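Local structure of 4-hydroxyphenylpyruvate dioxygenase (Pseudomonas putida, 5HMQ) at residues R271-L274 / E275-T279; D373-A376 / A377-R380; A452-L455 / D456-L460. The protein converts 3-dehydroshikimate to protocatechuate and water with the help of a divalent metal cation, a step in quinate and shikimate degradation. All coordinates share one frame; numbering follows the deposited sequence.

Contact 1 of 3, residues R271-L274 / E275-T279; sequences RLRL and EQENT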
loop_
_atom_site.group_PDB
_atom_site.type_symbol
_atom_site.label_atom_id
_atom_site.label_comp_id
_atom_site.label_asym_id
_atom_site.label_seq_id
_atom_site.Cartn_x
_atom_site.Cartn_y
_atom_site.Cartn_z
ATOM N N ARG C 271 -20.446 24.437 4.528
ATOM C CA ARG C 271 -21.783 25.024 4.584
ATOM C C ARG C 271 -22.239 25.200 6.024
ATOM O O ARG C 271 -22.720 26.272 6.408
ATOM C CB ARG C 271 -22.787 24.163 3.817
ATOM C CG ARG C 271 -24.226 24.661 3.966
ATOM C CD ARG C 271 -25.222 23.858 3.145
ATOM N NE ARG C 271 -25.193 22.437 3.479
ATOM C CZ ARG C 271 -25.722 21.920 4.585
ATOM N NH1 ARG C 271 -26.321 22.704 5.471
ATOM N NH2 ARG C 271 -25.650 20.616 4.807
ATOM N N LEU C 272 -22.056 24.168 6.849
ATOM C CA LEU C 272 -22.449 24.267 8.251
ATOM C C LEU C 272 -21.671 25.364 8.961
ATOM O O LEU C 272 -22.209 26.048 9.840
ATOM C CB LEU C 272 -22.243 22.925 8.951
ATOM C CG LEU C 272 -23.125 21.770 8.475
ATOM C CD1 LEU C 272 -22.593 20.437 8.982
ATOM C CD2 LEU C 272 -24.566 21.983 8.917
ATOM N N ARG C 273 -20.400 25.543 8.596
ATOM C CA ARG C 273 -19.604 26.598 9.211
ATOM C C ARG C 273 -20.173 27.974 8.886
ATOM O O ARG C 273 -20.252 28.837 9.767
ATOM C CB ARG C 273 -18.147 26.489 8.763
ATOM C CG ARG C 273 -17.240 27.557 9.342
ATOM C CD ARG C 273 -16.941 27.265 10.802
ATOM N NE ARG C 273 -16.359 25.938 10.988
ATOM C CZ ARG C 273 -15.055 25.692 11.028
ATOM N NH1 ARG C 273 -14.188 26.687 10.901
ATOM N NH2 ARG C 273 -14.615 24.452 11.199
ATOM N N LEU C 274 -20.588 28.201 7.630
ATOM C CA LEU C 274 -21.182 29.492 7.293
ATOM C C LEU C 274 -22.513 29.697 8.000
ATOM O O LEU C 274 -22.835 30.819 8.407
ATOM C CB LEU C 274 -21.386 29.664 5.782
ATOM C CG LEU C 274 -20.286 29.784 4.712
ATOM C CD1 LEU C 274 -19.140 30.675 5.181
ATOM C CD2 LEU C 274 -19.791 28.466 4.145
ATOM N N GLU C 275 -23.313 28.633 8.138
ATOM C CA GLU C 275 -24.598 28.771 8.829
ATOM C C GLU C 275 -24.399 29.192 10.281
ATOM O O GLU C 275 -25.194 29.964 10.828
ATOM C CB GLU C 275 -25.400 27.472 8.754
ATOM C CG GLU C 275 -25.534 26.932 7.345
ATOM C CD GLU C 275 -26.732 26.008 7.202
ATOM O OE1 GLU C 275 -27.513 25.903 8.162
ATOM O OE2 GLU C 275 -26.851 25.343 6.167
ATOM N N GLN C 276 -23.341 28.688 10.919
ATOM C CA GLN C 276 -23.074 28.985 12.321
ATOM C C GLN C 276 -22.471 30.366 12.529
ATOM O O GLN C 276 -22.512 30.887 13.650
ATOM C CB GLN C 276 -22.132 27.930 12.891
ATOM C CG GLN C 276 -22.754 26.555 12.989
ATOM C CD GLN C 276 -21.714 25.462 12.941
ATOM O OE1 GLN C 276 -20.516 25.728 13.038
ATOM N NE2 GLN C 276 -22.164 24.224 12.778
ATOM N N GLU C 277 -21.909 30.967 11.482
ATOM C CA GLU C 277 -21.345 32.306 11.553
ATOM C C GLU C 277 -22.315 33.354 11.019
ATOM O O GLU C 277 -21.912 34.493 10.756
ATOM C CB GLU C 277 -20.011 32.332 10.805
ATOM C CG GLU C 277 -19.013 31.317 11.377
ATOM C CD GLU C 277 -17.659 31.325 10.688
ATOM O OE1 GLU C 277 -17.566 31.813 9.542
ATOM O OE2 GLU C 277 -16.687 30.818 11.291
ATOM N N ASN C 278 -23.590 32.980 10.874
ATOM C CA ASN C 278 -24.655 33.849 10.363
ATOM C C ASN C 278 -24.261 34.542 9.061
ATOM O O ASN C 278 -24.556 35.719 8.843
ATOM C CB ASN C 278 -25.070 34.873 11.421
ATOM C CG ASN C 278 -25.649 34.220 12.659
ATOM O OD1 ASN C 278 -26.609 33.450 12.576
ATOM N ND2 ASN C 278 -25.061 34.510 13.813
ATOM N N THR C 279 -23.600 33.795 8.176
ATOM C CA THR C 279 -23.314 34.245 6.811
ATOM C C THR C 279 -23.542 33.092 5.836
ATOM O O THR C 279 -22.611 32.633 5.169
ATOM C CB THR C 279 -21.888 34.786 6.695
ATOM O OG1 THR C 279 -20.951 33.754 7.021
ATOM C CG2 THR C 279 -21.670 35.990 7.607
HETATM O O HOH W 1 -14.122 29.496 10.732
#
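The guanidinium of Arg271 offers its edge to the carboxylate of Glu275, with NH1 2.8 Å from Glu275 OE2 in a hydrogen-bonded salt bridge. The oxygen lies almost in the guanidinium plane, but NH1 reaches it from above the carboxylate, and the two flat groups are turned 56° apart. Both chains run alongside each other in the same direction, and a bend at chi3 (57°) swings the end of Arg271 round to the acid. Two residues on, Arg273 meets Glu277 through a water: at the edge of the guanidinium, NH1 donates to the water (2.8 Å), which in turn donates to Glu277 OE2 (2.9 Å). The other terminal nitrogen of Arg273, NH2, forms a salt bridge with Asp221, while the aliphatic part of Arg273 lies against the acid, CD 3.6 Å from Glu277 OE2. Leu274, which packs on Ala227 of helix 222-231, supplies the buried side of this exposed turn. Its carbonyl O accepts from Thr279 N at 3.1 Å, and Asn278 N bonds weakly to Glu275 O. With Asn278 in the left-handed region (phi 50°), the chain closes helix 252-276 in a Schellman-like turn at the end of the TIM-barrel part.

Contact 2 of 3, residues D373-A376 / A377-R380; sequences DQQA and ALKR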
loop_
_atom_site.group_PDB
_atom_site.type_symbol
_atom_site.label_atom_id
_atom_site.label_comp_id
_atom_site.label_asym_id
_atom_site.label_seq_id
_atom_site.Cartn_x
_atom_site.Cartn_y
_atom_site.Cartn_z
ATOM N N ASP C 373 -32.713 6.851 13.002
ATOM C CA ASP C 373 -33.358 7.097 11.716
ATOM C C ASP C 373 -32.654 6.222 10.682
ATOM O O ASP C 373 -31.595 6.590 10.163
ATOM C CB ASP C 373 -33.292 8.579 11.353
ATOM C CG ASP C 373 -34.210 8.945 10.202
ATOM O OD1 ASP C 373 -34.635 8.039 9.456
ATOM O OD2 ASP C 373 -34.512 10.147 10.048
ATOM N N GLN C 374 -33.256 5.071 10.378
ATOM C CA GLN C 374 -32.626 4.113 9.476
ATOM C C GLN C 374 -32.518 4.661 8.058
ATOM O O GLN C 374 -31.483 4.499 7.402
ATOM C CB GLN C 374 -33.413 2.803 9.490
ATOM C CG GLN C 374 -33.092 1.855 8.354
ATOM C CD GLN C 374 -34.020 0.658 8.330
ATOM O OE1 GLN C 374 -33.805 -0.326 9.041
ATOM N NE2 GLN C 374 -35.066 0.739 7.516
ATOM N N GLN C 375 -33.572 5.315 7.567
ATOM C CA GLN C 375 -33.553 5.809 6.195
ATOM C C GLN C 375 -32.585 6.975 6.028
ATOM O O GLN C 375 -31.968 7.117 4.966
ATOM C CB GLN C 375 -34.960 6.218 5.757
ATOM C CG GLN C 375 -35.879 5.040 5.474
ATOM C CD GLN C 375 -35.345 4.120 4.392
ATOM O OE1 GLN C 375 -35.096 4.546 3.264
ATOM N NE2 GLN C 375 -35.162 2.850 4.735
ATOM N N ALA C 376 -32.445 7.817 7.055
ATOM C CA ALA C 376 -31.474 8.905 6.990
ATOM C C ALA C 376 -30.051 8.368 6.906
ATOM O O ALA C 376 -29.227 8.888 6.146
ATOM C CB ALA C 376 -31.629 9.827 8.198
ATOM N N ALA C 377 -29.738 7.340 7.699
ATOM C CA ALA C 377 -28.408 6.742 7.638
ATOM C C ALA C 377 -28.141 6.140 6.265
ATOM O O ALA C 377 -27.052 6.308 5.705
ATOM C CB ALA C 377 -28.255 5.684 8.730
ATOM N N LEU C 378 -29.131 5.444 5.700
ATOM C CA LEU C 378 -28.948 4.827 4.391
ATOM C C LEU C 378 -28.794 5.874 3.297
ATOM O O LEU C 378 -27.939 5.735 2.413
ATOM C CB LEU C 378 -30.122 3.901 4.077
ATOM C CG LEU C 378 -30.080 3.285 2.677
ATOM C CD1 LEU C 378 -28.860 2.395 2.537
ATOM C CD2 LEU C 378 -31.355 2.508 2.383
ATOM N N LYS C 379 -29.601 6.935 3.341
ATOM C CA LYS C 379 -29.543 7.931 2.278
ATOM C C LYS C 379 -28.254 8.739 2.340
ATOM O O LYS C 379 -27.708 9.110 1.294
ATOM C CB LYS C 379 -30.763 8.849 2.347
ATOM C CG LYS C 379 -32.039 8.197 1.833
ATOM C CD LYS C 379 -33.256 9.077 2.056
ATOM C CE LYS C 379 -34.536 8.329 1.719
ATOM N NZ LYS C 379 -35.750 9.125 2.054
ATOM N N ARG C 380 -27.746 9.009 3.545
ATOM C CA ARG C 380 -26.475 9.714 3.661
ATOM C C ARG C 380 -25.317 8.863 3.154
ATOM O O ARG C 380 -24.440 9.365 2.440
ATOM C CB ARG C 380 -26.228 10.132 5.109
ATOM C CG ARG C 380 -24.790 10.550 5.360
ATOM C CD ARG C 380 -24.580 11.062 6.762
ATOM N NE ARG C 380 -24.614 12.516 6.798
ATOM C CZ ARG C 380 -23.532 13.281 6.880
ATOM N NH1 ARG C 380 -22.329 12.728 6.938
ATOM N NH2 ARG C 380 -23.655 14.599 6.906
#
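Gln375 and Lys379, one helical turn apart, slant across each other on the outer side of the helix. Gln375 folds back at chi2 (-59°), whereas Lys379 is extended beyond CG, and they meet loosely, with Gln375 OE1 4.1 Å from Lys379 CE. The base of the lysine is closer in: its CG rests 3.3 Å from Gln375 O, the same carbonyl that accepts Lys379 N at 2.9 Å. Leu378 and Arg380 leave the helix on different sides. In Leu378, chi1 of 176° carries CG away from the backbone N, and the side chain packs on Leu413 of strand 410-414, where the methyl of Ala377 also lies. Arg380 heads away from the turn after its CB passes 3.4 Å from Ala376 O. Its NH2 then forms a salt bridge to Glu268, tying this helix to helix 252-276, the last of the TIM barrel, and its NE bonds to Pro290 O of a loop. At the opposite end of the turn, Asp373 bends over the first residues and its OD1 accepts from Ala376 N at 3.3 Å. That N-H comes from well above the carboxylate plane (75° out of it). Asp373 O takes Ala377 N at 3.2 Å, starting the i to i+4 ladder. This is an aspartate N-cap, opening the helix that follows strand 363-371 in the first vicinal oxygen chelate (VOC) domain.

Contact 3 of 3, residues A452-L455 / D456-L460; sequences AESL and DSWVL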
loop_
_atom_site.group_PDB
_atom_site.type_symbol
_atom_site.label_atom_id
_atom_site.label_comp_id
_atom_site.label_asym_id
_atom_site.label_seq_id
_atom_site.Cartn_x
_atom_site.Cartn_y
_atom_site.Cartn_z
ATOM N N ALA C 452 -1.369 0.535 6.898
ATOM C CA ALA C 452 -0.998 1.946 6.948
ATOM C C ALA C 452 -1.500 2.708 5.726
ATOM O O ALA C 452 -1.899 3.872 5.833
ATOM C CB ALA C 452 0.519 2.082 7.078
ATOM N N GLU C 453 -1.484 2.073 4.555
ATOM C CA GLU C 453 -1.841 2.756 3.318
ATOM C C GLU C 453 -3.342 2.934 3.138
ATOM O O GLU C 453 -3.753 3.700 2.259
ATOM C CB GLU C 453 -1.295 1.994 2.103
ATOM C CG GLU C 453 0.056 1.331 2.315
ATOM C CD GLU C 453 -0.065 0.027 3.091
ATOM O OE1 GLU C 453 -1.127 -0.623 2.989
ATOM O OE2 GLU C 453 0.876 -0.330 3.828
ATOM N N SER C 454 -4.169 2.257 3.935
ATOM C CA SER C 454 -5.619 2.334 3.781
ATOM C C SER C 454 -6.302 3.070 4.928
ATOM O O SER C 454 -7.522 3.247 4.887
ATOM C CB SER C 454 -6.217 0.930 3.635
ATOM O OG SER C 454 -5.897 0.116 4.746
ATOM N N LEU C 455 -5.544 3.511 5.940
ATOM C CA LEU C 455 -6.159 4.061 7.143
ATOM C C LEU C 455 -6.848 5.391 6.871
ATOM O O LEU C 455 -7.963 5.628 7.349
ATOM C CB LEU C 455 -5.111 4.244 8.247
ATOM C CG LEU C 455 -5.549 5.028 9.489
ATOM C CD1 LEU C 455 -6.489 4.233 10.389
ATOM C CD2 LEU C 455 -4.304 5.456 10.249
ATOM N N ASP C 456 -6.214 6.265 6.092
ATOM C CA ASP C 456 -6.836 7.546 5.763
ATOM C C ASP C 456 -8.146 7.348 5.018
ATOM O O ASP C 456 -9.095 8.114 5.211
ATOM C CB ASP C 456 -5.868 8.422 4.953
ATOM C CG ASP C 456 -4.717 8.940 5.798
ATOM O OD1 ASP C 456 -4.861 8.990 7.040
ATOM O OD2 ASP C 456 -3.682 9.333 5.220
ATOM N N SER C 457 -8.216 6.329 4.160
ATOM C CA SER C 457 -9.465 6.040 3.463
ATOM C C SER C 457 -10.551 5.609 4.442
ATOM O O SER C 457 -11.712 6.020 4.315
ATOM C CB SER C 457 -9.234 4.963 2.404
ATOM O OG SER C 457 -10.350 4.848 1.546
ATOM N N TRP C 458 -10.194 4.784 5.432
ATOM C CA TRP C 458 -11.159 4.401 6.461
ATOM C C TRP C 458 -11.589 5.602 7.293
ATOM O O TRP C 458 -12.761 5.719 7.670
ATOM C CB TRP C 458 -10.576 3.315 7.364
ATOM C CG TRP C 458 -10.683 1.924 6.819
ATOM C CD1 TRP C 458 -9.876 1.344 5.889
ATOM C CD2 TRP C 458 -11.650 0.930 7.190
ATOM N NE1 TRP C 458 -10.281 0.052 5.650
ATOM C CE2 TRP C 458 -11.367 -0.226 6.437
ATOM C CE3 TRP C 458 -12.726 0.907 8.083
ATOM C CZ2 TRP C 458 -12.123 -1.392 6.548
ATOM C CZ3 TRP C 458 -13.474 -0.252 8.193
ATOM C CH2 TRP C 458 -13.170 -1.385 7.429
ATOM N N VAL C 459 -10.647 6.496 7.606
ATOM C CA VAL C 459 -10.975 7.682 8.394
ATOM C C VAL C 459 -12.017 8.525 7.671
ATOM O O VAL C 459 -13.031 8.927 8.253
ATOM C CB VAL C 459 -9.703 8.495 8.697
ATOM C CG1 VAL C 459 -10.068 9.850 9.283
ATOM C CG2 VAL C 459 -8.794 7.728 9.645
ATOM N N LEU C 460 -11.782 8.799 6.384
ATOM C CA LEU C 460 -12.738 9.575 5.602
ATOM C C LEU C 460 -14.058 8.830 5.451
ATOM O O LEU C 460 -15.130 9.447 5.434
ATOM C CB LEU C 460 -12.145 9.913 4.235
ATOM C CG LEU C 460 -13.065 10.633 3.252
ATOM C CD1 LEU C 460 -13.605 11.913 3.864
ATOM C CD2 LEU C 460 -12.315 10.935 1.970
#
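Trp458 closes the turn that begins at Ser454: its backbone N donates to Ser454 O at 3.1 Å, and the same oxygen lies at the indole edge, near the ring plane, only 3.2 Å from Trp458 CD1. With CG beside the backbone N (chi1 -82°), the five-membered ring turns its CD1 edge to the start of the helix, and Ser454 CB comes within 4.3 Å of CD1. One residue further, Leu455 O is gripped by Val459 N at 2.8 Å and also touched by Val459 CG2 at 3.2 Å. That methyl reaches the leucine branch point as well, 4.2 Å from Leu455 CG, an apolar contact on the inner side of the helix. This is the first turn of helix 455-465, which follows strand 440-450 and lies against the sheet of the second VOC domain: Leu455 packs on Leu450 and on Leu499 of strand 496-501, and the indole on Leu448 and Leu450. Trp458 NE1 is buried with no polar partner in the model. Beyond the first shell, Pro406 of the preceding VOC domain and Phe247 of the second subunit pack on the indole. Ser454 OG is held by Pro451 O, just ahead of the turn, and Ser457 OG by Asp258 of helix 252-276. Asp456 divides its carboxylate between two arginines, OD1 in a salt bridge with Arg486 and OD2 in one with Arg505 of the second subunit, which probably keeps it ionised despite its burial.

All three contacts are local, made between residues three to five apart at helix ends: contact 1 ends a helix, while contacts 2 and 3 begin one. Contact 1 lies on the surface and is held by charge and water. Contact 2 is half buried, polar on its outer side and apolar towards its sheet. Contact 3, near the middle of the chain and against the second subunit, is buried, joining apolar packing with Asp456 paired by arginines of both subunits. Helix 252-276 links the set: its C-terminal end is contact 1, and other residues along it bind Arg380 of contact 2 and Ser457 of contact 3. Centres of contacts 1 and 3 are about 29 Å apart.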